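Local coordinates for protein maleylacetate reductase (PDB 3W5S) that catalyses the NADH-dependent reduction of maleylacetate to 3-oxoadipate in the breakdown of gamma-resorcylate, working as a homodimer, at residues A[41-46]-A[72-77]; A[50-55]-A[129-134]; A[80-85]-A[91-96]; A[156-161]-A[261-266]. All coordinates share one frame; numbering follows the deposited sequence.

Interaction 1: A[41-46]-A[72-77]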
loop_
_atom_site.group_PDB
_atom_site.type_symbol
_atom_site.label_atom_id
_atom_site.label_comp_id
_atom_site.label_asym_id
_atom_site.label_seq_id
_atom_site.Cartn_x
_atom_site.Cartn_y
_atom_site.Cartn_z
ATOM N N VAL A 41 0.589 22.712 9.447
ATOM C CA VAL A 41 -0.245 23.919 9.364
ATOM C C VAL A 41 -1.680 23.554 9.004
ATOM O O VAL A 41 -2.593 24.346 9.236
ATOM C CB VAL A 41 0.299 24.967 8.360
ATOM C CG1 VAL A 41 1.703 25.392 8.748
ATOM C CG2 VAL A 41 0.225 24.474 6.921
ATOM N N GLY A 42 -1.867 22.355 8.457
ATOM C CA GLY A 42 -3.156 21.893 7.951
ATOM C C GLY A 42 -4.054 21.170 8.942
ATOM O O GLY A 42 -5.072 20.596 8.547
ATOM N N VAL A 43 -3.707 21.195 10.229
ATOM C CA VAL A 43 -4.472 20.409 11.211
ATOM C C VAL A 43 -5.944 20.849 11.221
ATOM O O VAL A 43 -6.832 20.010 11.169
ATOM C CB VAL A 43 -3.879 20.460 12.634
ATOM C CG1 VAL A 43 -4.778 19.701 13.628
ATOM C CG2 VAL A 43 -2.478 19.853 12.643
ATOM N N ALA A 44 -6.180 22.160 11.267
ATOM C CA ALA A 44 -7.539 22.705 11.239
ATOM C C ALA A 44 -8.353 22.222 10.047
ATOM O O ALA A 44 -9.502 21.803 10.206
ATOM C CB ALA A 44 -7.490 24.246 11.265
ATOM N N GLU A 45 -7.756 22.295 8.859
ATOM C CA GLU A 45 -8.422 21.850 7.637
ATOM C C GLU A 45 -8.757 20.365 7.699
ATOM O O GLU A 45 -9.802 19.953 7.207
ATOM C CB GLU A 45 -7.555 22.145 6.421
ATOM N N GLU A 46 -7.880 19.571 8.317
ATOM C CA GLU A 46 -8.124 18.142 8.435
ATOM C C GLU A 46 -9.267 17.842 9.388
ATOM O O GLU A 46 -10.064 16.946 9.124
ATOM C CB GLU A 46 -6.847 17.397 8.839
ATOM C CG GLU A 46 -5.732 17.469 7.801
ATOM C CD GLU A 46 -6.105 16.833 6.459
ATOM O OE1 GLU A 46 -6.889 15.857 6.440
ATOM O OE2 GLU A 46 -5.608 17.328 5.424
ATOM N N ALA A 72 -4.181 26.269 21.020
ATOM C CA ALA A 72 -4.395 27.706 20.859
ATOM C C ALA A 72 -4.548 28.073 19.377
ATOM O O ALA A 72 -5.454 28.835 19.021
ATOM C CB ALA A 72 -3.281 28.484 21.512
ATOM N N ARG A 73 -3.704 27.489 18.525
ATOM C CA ARG A 73 -3.798 27.704 17.082
ATOM C C ARG A 73 -5.140 27.246 16.532
ATOM O O ARG A 73 -5.723 27.927 15.682
ATOM C CB ARG A 73 -2.655 27.015 16.333
ATOM N N LEU A 74 -5.631 26.105 17.022
ATOM C CA LEU A 74 -6.944 25.594 16.608
ATOM C C LEU A 74 -8.137 26.435 17.048
ATOM O O LEU A 74 -9.185 26.376 16.415
ATOM C CB LEU A 74 -7.134 24.144 17.059
ATOM C CG LEU A 74 -6.142 23.183 16.412
ATOM C CD1 LEU A 74 -6.295 21.817 17.074
ATOM C CD2 LEU A 74 -6.342 23.102 14.874
ATOM N N GLY A 75 -7.988 27.198 18.130
ATOM C CA GLY A 75 -9.052 28.096 18.580
ATOM C C GLY A 75 -10.322 27.313 18.876
ATOM O O GLY A 75 -10.284 26.369 19.671
ATOM N N PRO A 76 -11.444 27.677 18.207
ATOM C CA PRO A 76 -12.736 27.057 18.490
ATOM C C PRO A 76 -12.794 25.584 18.102
ATOM O O PRO A 76 -13.713 24.875 18.515
ATOM C CB PRO A 76 -13.718 27.886 17.649
ATOM C CG PRO A 76 -12.889 28.447 16.546
ATOM C CD PRO A 76 -11.555 28.729 17.175
ATOM N N LEU A 77 -11.807 25.126 17.332
ATOM C CA LEU A 77 -11.723 23.712 16.941
ATOM C C LEU A 77 -11.087 22.826 18.007
ATOM O O LEU A 77 -11.109 21.596 17.875
ATOM C CB LEU A 77 -10.968 23.541 15.607
ATOM C CG LEU A 77 -11.574 24.136 14.333
ATOM C CD1 LEU A 77 -10.589 23.986 13.198
ATOM C CD2 LEU A 77 -12.901 23.475 13.971
#

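Interaction 2: A[50-55]-A[129-134]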
loop_
_atom_site.group_PDB
_atom_site.type_symbol
_atom_site.label_atom_id
_atom_site.label_comp_id
_atom_site.label_asym_id
_atom_site.label_seq_id
_atom_site.Cartn_x
_atom_site.Cartn_y
_atom_site.Cartn_z
ATOM N N LEU A 50 -13.108 16.211 8.030
ATOM C CA LEU A 50 -13.834 15.117 8.667
ATOM C C LEU A 50 -15.249 15.504 9.107
ATOM O O LEU A 50 -16.006 14.655 9.587
ATOM C CB LEU A 50 -13.043 14.613 9.870
ATOM C CG LEU A 50 -11.766 13.822 9.561
ATOM C CD1 LEU A 50 -10.951 13.653 10.823
ATOM C CD2 LEU A 50 -12.079 12.460 8.928
ATOM N N GLY A 51 -15.595 16.781 8.956
ATOM C CA GLY A 51 -16.889 17.295 9.380
ATOM C C GLY A 51 -16.974 17.494 10.883
ATOM O O GLY A 51 -18.074 17.517 11.444
ATOM N N LEU A 52 -15.813 17.638 11.531
ATOM C CA LEU A 52 -15.730 17.717 12.985
ATOM C C LEU A 52 -15.337 19.117 13.450
ATOM O O LEU A 52 -14.966 19.964 12.634
ATOM C CB LEU A 52 -14.729 16.663 13.511
ATOM C CG LEU A 52 -14.997 15.202 13.100
ATOM C CD1 LEU A 52 -13.842 14.281 13.482
ATOM C CD2 LEU A 52 -16.327 14.683 13.667
ATOM N N SER A 53 -15.414 19.374 14.755
ATOM C CA SER A 53 -15.187 20.732 15.234
ATOM C C SER A 53 -14.700 20.881 16.671
ATOM O O SER A 53 -14.520 22.000 17.124
ATOM C CB SER A 53 -16.454 21.575 15.047
ATOM O OG SER A 53 -17.482 21.098 15.891
ATOM N N ARG A 54 -14.505 19.781 17.398
ATOM C CA ARG A 54 -14.082 19.897 18.805
ATOM C C ARG A 54 -13.035 18.846 19.181
ATOM O O ARG A 54 -13.354 17.811 19.756
ATOM C CB ARG A 54 -15.290 19.832 19.762
ATOM C CG ARG A 54 -16.333 20.962 19.592
ATOM C CD ARG A 54 -15.748 22.344 19.937
ATOM N NE ARG A 54 -15.569 22.516 21.377
ATOM C CZ ARG A 54 -14.976 23.557 21.960
ATOM N NH1 ARG A 54 -14.482 24.557 21.239
ATOM N NH2 ARG A 54 -14.889 23.610 23.280
ATOM N N ALA A 55 -11.777 19.136 18.880
ATOM C CA ALA A 55 -10.702 18.164 19.124
ATOM C C ALA A 55 -10.162 18.183 20.562
ATOM O O ALA A 55 -9.933 19.247 21.131
ATOM C CB ALA A 55 -9.549 18.413 18.149
ATOM N N ASP A 129 -15.280 5.591 20.098
ATOM C CA ASP A 129 -15.369 5.748 18.633
ATOM C C ASP A 129 -14.818 7.076 18.118
ATOM O O ASP A 129 -15.045 7.423 16.944
ATOM C CB ASP A 129 -16.806 5.554 18.117
ATOM C CG ASP A 129 -17.402 4.242 18.567
ATOM O OD1 ASP A 129 -16.702 3.215 18.418
ATOM O OD2 ASP A 129 -18.550 4.246 19.082
ATOM N N ALA A 130 -14.069 7.798 18.959
ATOM C CA ALA A 130 -13.453 9.071 18.529
ATOM C C ALA A 130 -12.611 8.880 17.268
ATOM O O ALA A 130 -11.716 8.021 17.255
ATOM C CB ALA A 130 -12.547 9.651 19.641
ATOM N N PRO A 131 -12.862 9.698 16.224
ATOM C CA PRO A 131 -11.908 9.771 15.123
ATOM C C PRO A 131 -10.574 10.304 15.632
ATOM O O PRO A 131 -10.534 11.094 16.572
ATOM C CB PRO A 131 -12.572 10.768 14.166
ATOM C CG PRO A 131 -14.084 10.600 14.452
ATOM C CD PRO A 131 -14.082 10.493 15.946
ATOM N N GLN A 132 -9.498 9.845 15.004
ATOM C CA GLN A 132 -8.147 10.250 15.384
ATOM C C GLN A 132 -7.439 10.961 14.248
ATOM O O GLN A 132 -7.422 10.446 13.114
ATOM C CB GLN A 132 -7.313 9.029 15.731
ATOM C CG GLN A 132 -7.836 8.158 16.854
ATOM C CD GLN A 132 -7.102 6.824 16.857
ATOM O OE1 GLN A 132 -5.936 6.739 17.237
ATOM N NE2 GLN A 132 -7.778 5.781 16.372
ATOM N N ILE A 133 -6.845 12.120 14.553
ATOM C CA ILE A 133 -5.878 12.760 13.684
ATOM C C ILE A 133 -4.547 12.692 14.412
ATOM O O ILE A 133 -4.387 13.278 15.486
ATOM C CB ILE A 133 -6.256 14.215 13.429
ATOM C CG1 ILE A 133 -7.573 14.270 12.648
ATOM C CG2 ILE A 133 -5.148 14.918 12.620
ATOM C CD1 ILE A 133 -8.159 15.689 12.598
ATOM N N VAL A 134 -3.595 11.953 13.846
ATOM C CA VAL A 134 -2.336 11.709 14.535
ATOM C C VAL A 134 -1.221 12.516 13.906
ATOM O O VAL A 134 -1.073 12.535 12.670
ATOM C CB VAL A 134 -1.960 10.210 14.537
ATOM C CG1 VAL A 134 -0.719 9.980 15.401
ATOM C CG2 VAL A 134 -3.113 9.358 15.101
#

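Interaction 3: A[80-85]-A[91-96]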
loop_
_atom_site.group_PDB
_atom_site.type_symbol
_atom_site.label_atom_id
_atom_site.label_comp_id
_atom_site.label_asym_id
_atom_site.label_seq_id
_atom_site.Cartn_x
_atom_site.Cartn_y
_atom_site.Cartn_z
ATOM N N GLY A 80 -9.975 21.004 24.243
ATOM C CA GLY A 80 -9.142 20.877 25.427
ATOM C C GLY A 80 -7.841 20.161 25.139
ATOM O O GLY A 80 -7.586 19.760 24.016
ATOM N N VAL A 81 -7.026 20.021 26.173
ATOM C CA VAL A 81 -5.721 19.363 26.092
ATOM C C VAL A 81 -5.650 18.340 27.220
ATOM O O VAL A 81 -5.973 18.638 28.379
ATOM C CB VAL A 81 -4.571 20.404 26.251
ATOM C CG1 VAL A 81 -3.196 19.727 26.334
ATOM C CG2 VAL A 81 -4.588 21.407 25.113
ATOM N N PHE A 82 -5.249 17.116 26.893
ATOM C CA PHE A 82 -4.926 16.150 27.924
ATOM C C PHE A 82 -3.472 15.754 27.699
ATOM O O PHE A 82 -3.142 15.086 26.712
ATOM C CB PHE A 82 -5.862 14.926 27.859
ATOM C CG PHE A 82 -5.620 13.906 28.948
ATOM C CD1 PHE A 82 -6.335 13.966 30.151
ATOM C CD2 PHE A 82 -4.689 12.877 28.762
ATOM C CE1 PHE A 82 -6.119 13.009 31.157
ATOM C CE2 PHE A 82 -4.465 11.903 29.768
ATOM C CZ PHE A 82 -5.177 11.978 30.973
ATOM N N SER A 83 -2.605 16.184 28.619
ATOM C CA SER A 83 -1.157 16.073 28.429
ATOM C C SER A 83 -0.515 15.013 29.334
ATOM O O SER A 83 0.710 15.066 29.599
ATOM C CB SER A 83 -0.492 17.463 28.582
ATOM O OG SER A 83 -0.807 18.047 29.846
ATOM N N ASP A 84 -1.299 14.008 29.733
ATOM C CA ASP A 84 -0.847 13.010 30.696
ATOM C C ASP A 84 -0.680 11.567 30.121
ATOM O O ASP A 84 -0.628 10.562 30.855
ATOM C CB ASP A 84 -1.735 13.079 31.972
ATOM C CG ASP A 84 -1.519 14.384 32.783
ATOM O OD1 ASP A 84 -0.377 14.824 32.905
ATOM O OD2 ASP A 84 -2.509 14.973 33.283
ATOM N N ALA A 85 -0.526 11.465 28.800
ATOM C CA ALA A 85 -0.242 10.155 28.194
ATOM C C ALA A 85 0.988 9.509 28.825
ATOM O O ALA A 85 1.968 10.187 29.129
ATOM C CB ALA A 85 -0.057 10.263 26.688
ATOM N N VAL A 91 -4.350 1.220 31.656
ATOM C CA VAL A 91 -5.791 1.453 31.651
ATOM C C VAL A 91 -6.251 2.593 32.571
ATOM O O VAL A 91 -7.234 3.265 32.268
ATOM C CB VAL A 91 -6.583 0.151 31.891
ATOM C CG1 VAL A 91 -6.360 -0.829 30.729
ATOM C CG2 VAL A 91 -6.228 -0.469 33.260
ATOM N N GLU A 92 -5.504 2.845 33.654
ATOM C CA GLU A 92 -5.866 3.914 34.603
ATOM C C GLU A 92 -5.803 5.300 33.984
ATOM O O GLU A 92 -6.606 6.185 34.304
ATOM C CB GLU A 92 -4.929 3.907 35.814
ATOM C CG GLU A 92 -5.000 2.666 36.680
ATOM C CD GLU A 92 -4.172 1.476 36.178
ATOM O OE1 GLU A 92 -3.601 1.490 35.058
ATOM O OE2 GLU A 92 -4.103 0.487 36.931
ATOM N N VAL A 93 -4.823 5.491 33.110
ATOM C CA VAL A 93 -4.645 6.763 32.439
ATOM C C VAL A 93 -5.715 6.901 31.354
ATOM O O VAL A 93 -6.313 7.961 31.197
ATOM C CB VAL A 93 -3.204 6.908 31.905
ATOM C CG1 VAL A 93 -3.047 8.196 31.103
ATOM C CG2 VAL A 93 -2.224 6.873 33.087
ATOM N N THR A 94 -5.969 5.821 30.616
ATOM C CA THR A 94 -7.025 5.828 29.610
ATOM C C THR A 94 -8.360 6.203 30.240
ATOM O O THR A 94 -9.095 7.009 29.667
ATOM C CB THR A 94 -7.100 4.462 28.923
ATOM O OG1 THR A 94 -5.856 4.224 28.274
ATOM C CG2 THR A 94 -8.229 4.421 27.885
ATOM N N LYS A 95 -8.645 5.664 31.424
ATOM C CA LYS A 95 -9.908 5.965 32.093
ATOM C C LYS A 95 -10.038 7.473 32.347
ATOM O O LYS A 95 -11.123 8.035 32.150
ATOM C CB LYS A 95 -10.037 5.173 33.388
ATOM N N ARG A 96 -8.950 8.127 32.776
ATOM C CA ARG A 96 -8.937 9.589 32.990
ATOM C C ARG A 96 -9.157 10.333 31.697
ATOM O O ARG A 96 -9.893 11.321 31.641
ATOM C CB ARG A 96 -7.588 10.088 33.514
ATOM C CG ARG A 96 -7.277 9.895 34.945
ATOM C CD ARG A 96 -5.968 10.673 35.276
ATOM N NE ARG A 96 -6.184 12.126 35.239
ATOM C CZ ARG A 96 -5.288 13.042 34.858
ATOM N NH1 ARG A 96 -4.076 12.689 34.469
ATOM N NH2 ARG A 96 -5.616 14.335 34.882
#

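Interaction 4: A[156-161]-A[261-266]. With SO4 (sulfate ion), chain C.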
loop_
_atom_site.group_PDB
_atom_site.type_symbol
_atom_site.label_atom_id
_atom_site.label_comp_id
_atom_site.label_asym_id
_atom_site.label_seq_id
_atom_site.Cartn_x
_atom_site.Cartn_y
_atom_site.Cartn_z
ATOM N N LYS A 156 0.856 -6.406 29.512
ATOM C CA LYS A 156 0.485 -5.676 28.312
ATOM C C LYS A 156 -0.134 -6.669 27.344
ATOM O O LYS A 156 0.414 -7.757 27.117
ATOM C CB LYS A 156 1.721 -5.025 27.700
ATOM C CG LYS A 156 1.466 -4.161 26.487
ATOM C CD LYS A 156 2.833 -3.603 26.078
ATOM C CE LYS A 156 2.791 -2.155 25.773
ATOM N NZ LYS A 156 4.147 -1.671 25.356
ATOM N N THR A 157 -1.314 -6.350 26.849
ATOM C CA THR A 157 -1.970 -7.225 25.878
ATOM C C THR A 157 -2.282 -6.415 24.640
ATOM O O THR A 157 -2.588 -5.228 24.737
ATOM C CB THR A 157 -3.269 -7.811 26.406
ATOM O OG1 THR A 157 -4.109 -6.744 26.847
ATOM C CG2 THR A 157 -3.008 -8.762 27.553
ATOM N N THR A 158 -2.185 -7.045 23.475
ATOM C CA THR A 158 -2.441 -6.364 22.210
ATOM C C THR A 158 -3.769 -6.780 21.593
ATOM O O THR A 158 -4.201 -7.937 21.706
ATOM C CB THR A 158 -1.312 -6.577 21.179
ATOM O OG1 THR A 158 -0.967 -7.966 21.127
ATOM C CG2 THR A 158 -0.092 -5.765 21.548
ATOM N N LEU A 159 -4.409 -5.801 20.962
ATOM C CA LEU A 159 -5.644 -5.969 20.214
ATOM C C LEU A 159 -5.413 -5.359 18.845
ATOM O O LEU A 159 -4.608 -4.429 18.687
ATOM C CB LEU A 159 -6.791 -5.167 20.855
ATOM C CG LEU A 159 -7.342 -5.467 22.240
ATOM C CD1 LEU A 159 -8.106 -4.241 22.728
ATOM C CD2 LEU A 159 -8.239 -6.688 22.192
ATOM N N ARG A 160 -6.152 -5.856 17.858
ATOM C CA ARG A 160 -6.116 -5.295 16.515
ATOM C C ARG A 160 -7.548 -5.188 16.012
ATOM O O ARG A 160 -8.337 -6.137 16.196
ATOM C CB ARG A 160 -5.239 -6.177 15.600
ATOM C CG ARG A 160 -5.465 -6.006 14.097
ATOM C CD ARG A 160 -4.728 -7.060 13.262
ATOM N NE ARG A 160 -3.317 -6.733 13.102
ATOM C CZ ARG A 160 -2.752 -6.232 12.002
ATOM N NH1 ARG A 160 -3.465 -6.013 10.893
ATOM N NH2 ARG A 160 -1.450 -5.977 12.007
ATOM N N GLY A 161 -7.894 -4.060 15.395
ATOM C CA GLY A 161 -9.229 -3.894 14.811
ATOM C C GLY A 161 -9.393 -2.564 14.113
ATOM O O GLY A 161 -8.597 -1.640 14.313
ATOM N N LEU A 261 8.346 -10.225 22.700
ATOM C CA LEU A 261 9.273 -10.058 23.829
ATOM C C LEU A 261 9.286 -8.603 24.294
ATOM O O LEU A 261 9.314 -8.325 25.512
ATOM C CB LEU A 261 10.687 -10.501 23.470
ATOM C CG LEU A 261 10.809 -11.982 23.154
ATOM C CD1 LEU A 261 12.293 -12.369 23.032
ATOM C CD2 LEU A 261 10.131 -12.857 24.194
ATOM N N CYS A 262 9.245 -7.659 23.354
ATOM C CA CYS A 262 9.210 -6.244 23.742
ATOM C C CYS A 262 7.963 -5.941 24.564
ATOM O O CYS A 262 8.022 -5.226 25.573
ATOM C CB CYS A 262 9.252 -5.317 22.526
ATOM S SG CYS A 262 10.842 -5.301 21.688
ATOM N N HIS A 263 6.819 -6.446 24.133
ATOM C CA HIS A 263 5.594 -6.196 24.881
ATOM C C HIS A 263 5.585 -6.851 26.249
ATOM O O HIS A 263 5.071 -6.274 27.217
ATOM C CB HIS A 263 4.380 -6.623 24.061
ATOM C CG HIS A 263 4.278 -5.872 22.782
ATOM N ND1 HIS A 263 3.558 -6.319 21.699
ATOM C CD2 HIS A 263 4.909 -4.740 22.381
ATOM C CE1 HIS A 263 3.698 -5.459 20.702
ATOM N NE2 HIS A 263 4.524 -4.501 21.086
ATOM N N THR A 264 6.163 -8.040 26.334
ATOM C CA THR A 264 6.221 -8.765 27.584
ATOM C C THR A 264 7.073 -7.987 28.597
ATOM O O THR A 264 6.610 -7.667 29.702
ATOM C CB THR A 264 6.802 -10.163 27.345
ATOM O OG1 THR A 264 5.927 -10.926 26.489
ATOM C CG2 THR A 264 6.970 -10.897 28.682
ATOM N N LEU A 265 8.316 -7.686 28.232
ATOM C CA LEU A 265 9.232 -6.997 29.160
ATOM C C LEU A 265 8.790 -5.553 29.402
ATOM O O LEU A 265 8.797 -5.051 30.532
ATOM C CB LEU A 265 10.639 -7.037 28.579
ATOM C CG LEU A 265 11.503 -8.288 28.759
ATOM C CD1 LEU A 265 10.925 -9.636 28.260
ATOM C CD2 LEU A 265 12.795 -7.975 28.025
ATOM N N GLY A 266 8.390 -4.877 28.331
ATOM C CA GLY A 266 7.981 -3.477 28.427
ATOM C C GLY A 266 6.854 -3.316 29.404
ATOM O O GLY A 266 6.960 -2.528 30.352
HETATM S S SO4 C . 5.494 -1.381 19.220
HETATM O O1 SO4 C . 4.933 -1.864 17.939
HETATM O O2 SO4 C . 6.059 -2.494 19.957
HETATM O O3 SO4 C . 6.531 -0.397 18.968
HETATM O O4 SO4 C . 4.398 -0.869 20.029
HETATM O O HOH W 1 6.684 -2.778 25.223
HETATM O O HOH W 2 3.441 -7.724 29.633
#

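Interaction 1: A[41-46]-A[72-77]
Ala44 and Leu74 mark the closest approach of the two backbones, with 6.1 Å between Ala44 CA and Leu74 CA, close enough for side chains to meet main chain. Segment 41-46 leads through a short 3-10 turn into helix 43-49, with Gly42 as N-cap; segment 72-77 is the last turn of helix 64-74, which Gly75 ends with a positive phi before a 3-10 turn at Pro76 and Leu77. No hydrogen bond crosses; the contact is van der Waals packing of methyls on side chain and main chain. The methyl CD2 of Leu74 comes up against the start of the other helix, 3.7 Å from Ala44 N, and the same methyl meets Val43 CG1 at 3.9 Å, the two side chains crossing nearly at right angles. Val43 offers that branch because CG1 stands anti to its backbone N (chi1 176°). Leu77 adds a second methyl: its CD1 rests 3.7 Å from Ala44 CB, and Leu74 CD2 lies 4.0 Å from the same Ala44 CB, so this methyl meets both leucines. Behind the contact, Val43 also packs on Ile170 of strand 168-171, and Leu74 on Ile47. The contact joins helix 43-49 to the end of helix 64-74 beside the parallel sheet of the alpha/beta, NADH-binding domain.

Interaction 2: A[50-55]-A[129-134]
Pro131 against Leu52 and Ile133 against Leu50 are the two pairs that join these segments, and both are purely apolar. Segment 129-134 starts at Asp129, which leaves helix 115-128 with a positive phi, and Ala130 then carries the chain round towards the sheet. At Pro131 the first contact forms: the CB-CG bond of the ring meets the methyl CD1 of Leu52, with 3.8 Å between Leu52 CD1 and Pro131 CB and an equal gap from Leu52 CD1 to Pro131 CG. The methyl thus straddles a ring bond instead of ending on one atom. Gln132 opens the strand and turns its CB from the partner segment; its amide NE2 is bound by Ile164 O. Ile133 swings back to make the second contact. Its longer branch runs past Leu50 in the opposite sense, and Leu50 CD1 lies 3.9 Å from Ile133 CD1, just as near to CG1. This branch is extended, with chi2 at 169°, which carries CD1 out to the leucine. In the partner segment, Gly51 closes helix 43-49 with a Schellman motif; Leu50 and Leu52 flank Gly51 in sequence, and both direct CB toward segment 129-134. Around the contact, Leu52 and Ile133 also touch Ile47 of helix 43-49, Leu52 reaches Cys108 on strand 108-113, and Gln132 packs on helix 115-128. Backbone bonds tie Pro131 to Val109 and Gln132 to Val168, setting strand 132-136 between strands 108-113 and 168-171.

Interaction 3: A[80-85]-A[91-96]
The guanidinium of Arg96 has the Phe82 ring over one face and the carboxylate of Asp84 at its edge. Phe82 CE1 stands 3.8 Å above the guanidinium plane, over its centre, but the ring and guanidinium planes are 50° apart, so the two groups are inclined and not stacked flat. At the edge, Arg96 NH1 gives a salt-bridging hydrogen bond to Asp84 OD2, 3.0 Å long and fairly straight at 164°. The acceptor lies close to the guanidinium plane, whereas the donor reaches OD2 from above the carboxylate plane, 42° out of it. The bend at chi3 of Arg96 turns the guanidinium so that its face meets Phe82 CE1 and its edge comes within range of the aspartate. An asparagine at Asp84 would probably weaken this hold, leaving the arginine's charge without its mate and its end freer to turn away from the ring. Nearer the helix start, Val93 CG1 lies 3.4 Å from Asp84 O, and the same methyl touches Phe82 CE2 at 4.2 Å. Phe82 is buried, whereas Arg96 lies at the exposed end of the contact. It joins the end of edge strand 78-82 to helix 91-103, which follows after a short loop. Phe82 runs on along that helix to Ala97 and Ala100 and also meets Leu120 of helix 115-128, while its backbone pairs with Val57 and Ser59 beside it.

Interaction 4: A[156-161]-A[261-266]
Van der Waals contacts bring Lys156 and Thr158 of strand 155-160 against His263 of helix 257-269. The aliphatic part of Lys156 runs obliquely across the histidine: Lys156 CD lies 3.9 Å from His263 CB, and Lys156 CB 3.6 Å from His263 O. Its CG is anti to the backbone N (chi1 -176°), which carries the chain along the helix so that CD meets His263 CB and O. Thr158 brings a methyl to the ring, with Thr158 CG2 3.7 Å from His263 ND1.

Water provides the polar links between the segments. One water accepts from Lys156 NZ at 2.8 Å and donates to Cys262 O; a second accepts from Lys156 N and donates to Thr264 O. Lys156 NZ is also hydrogen-bonded to His88 and to a glycerol.

A sulfate, like the glycerol probably from the crystallisation liquor, is gripped by the ring's far nitrogen: His263 NE2 donates to SO4 O2 at 2.8 Å, with an angle of 153°, at the ring edge and near its plane. Tyr346 OH is hydrogen-bonded to both His263 ND1 and Thr158 OG1; with the sulfate bond at NE2, this probably holds the ring's rotation. A leucine in place of His263 would probably leave both the sulfate and the tyrosine hydroxyl without this partner.

His273, His277 and Asn190 also hydrogen-bond the sulfate. In related iron-containing dehydrogenases histidines of this region bind the metal, so this polar, anion-accepting pocket between the two domains is consistent with an active site.

How the interactions relate
Interactions 1, 2 and 3 belong to the NADH-binding domain. Interactions 1 and 2, with centres 11 Å apart, interlock along the chain and touch directly: Leu77 O lies 2.7 Å from Ala55 N, and Pro76 O is 2.8 Å from Arg54 NH1, both probable hydrogen bonds, so they form one continuous patch. Interaction 3 is nested inside the loop that interaction 2 closes; its centre is about 17 Å away, and both reach the same parallel sheet. Interaction 4 stands apart, joining the two family regions around the sulfate. Its centre is about 20 Å from that of interaction 3, 26 Å from interaction 2 and 33 Å from interaction 1.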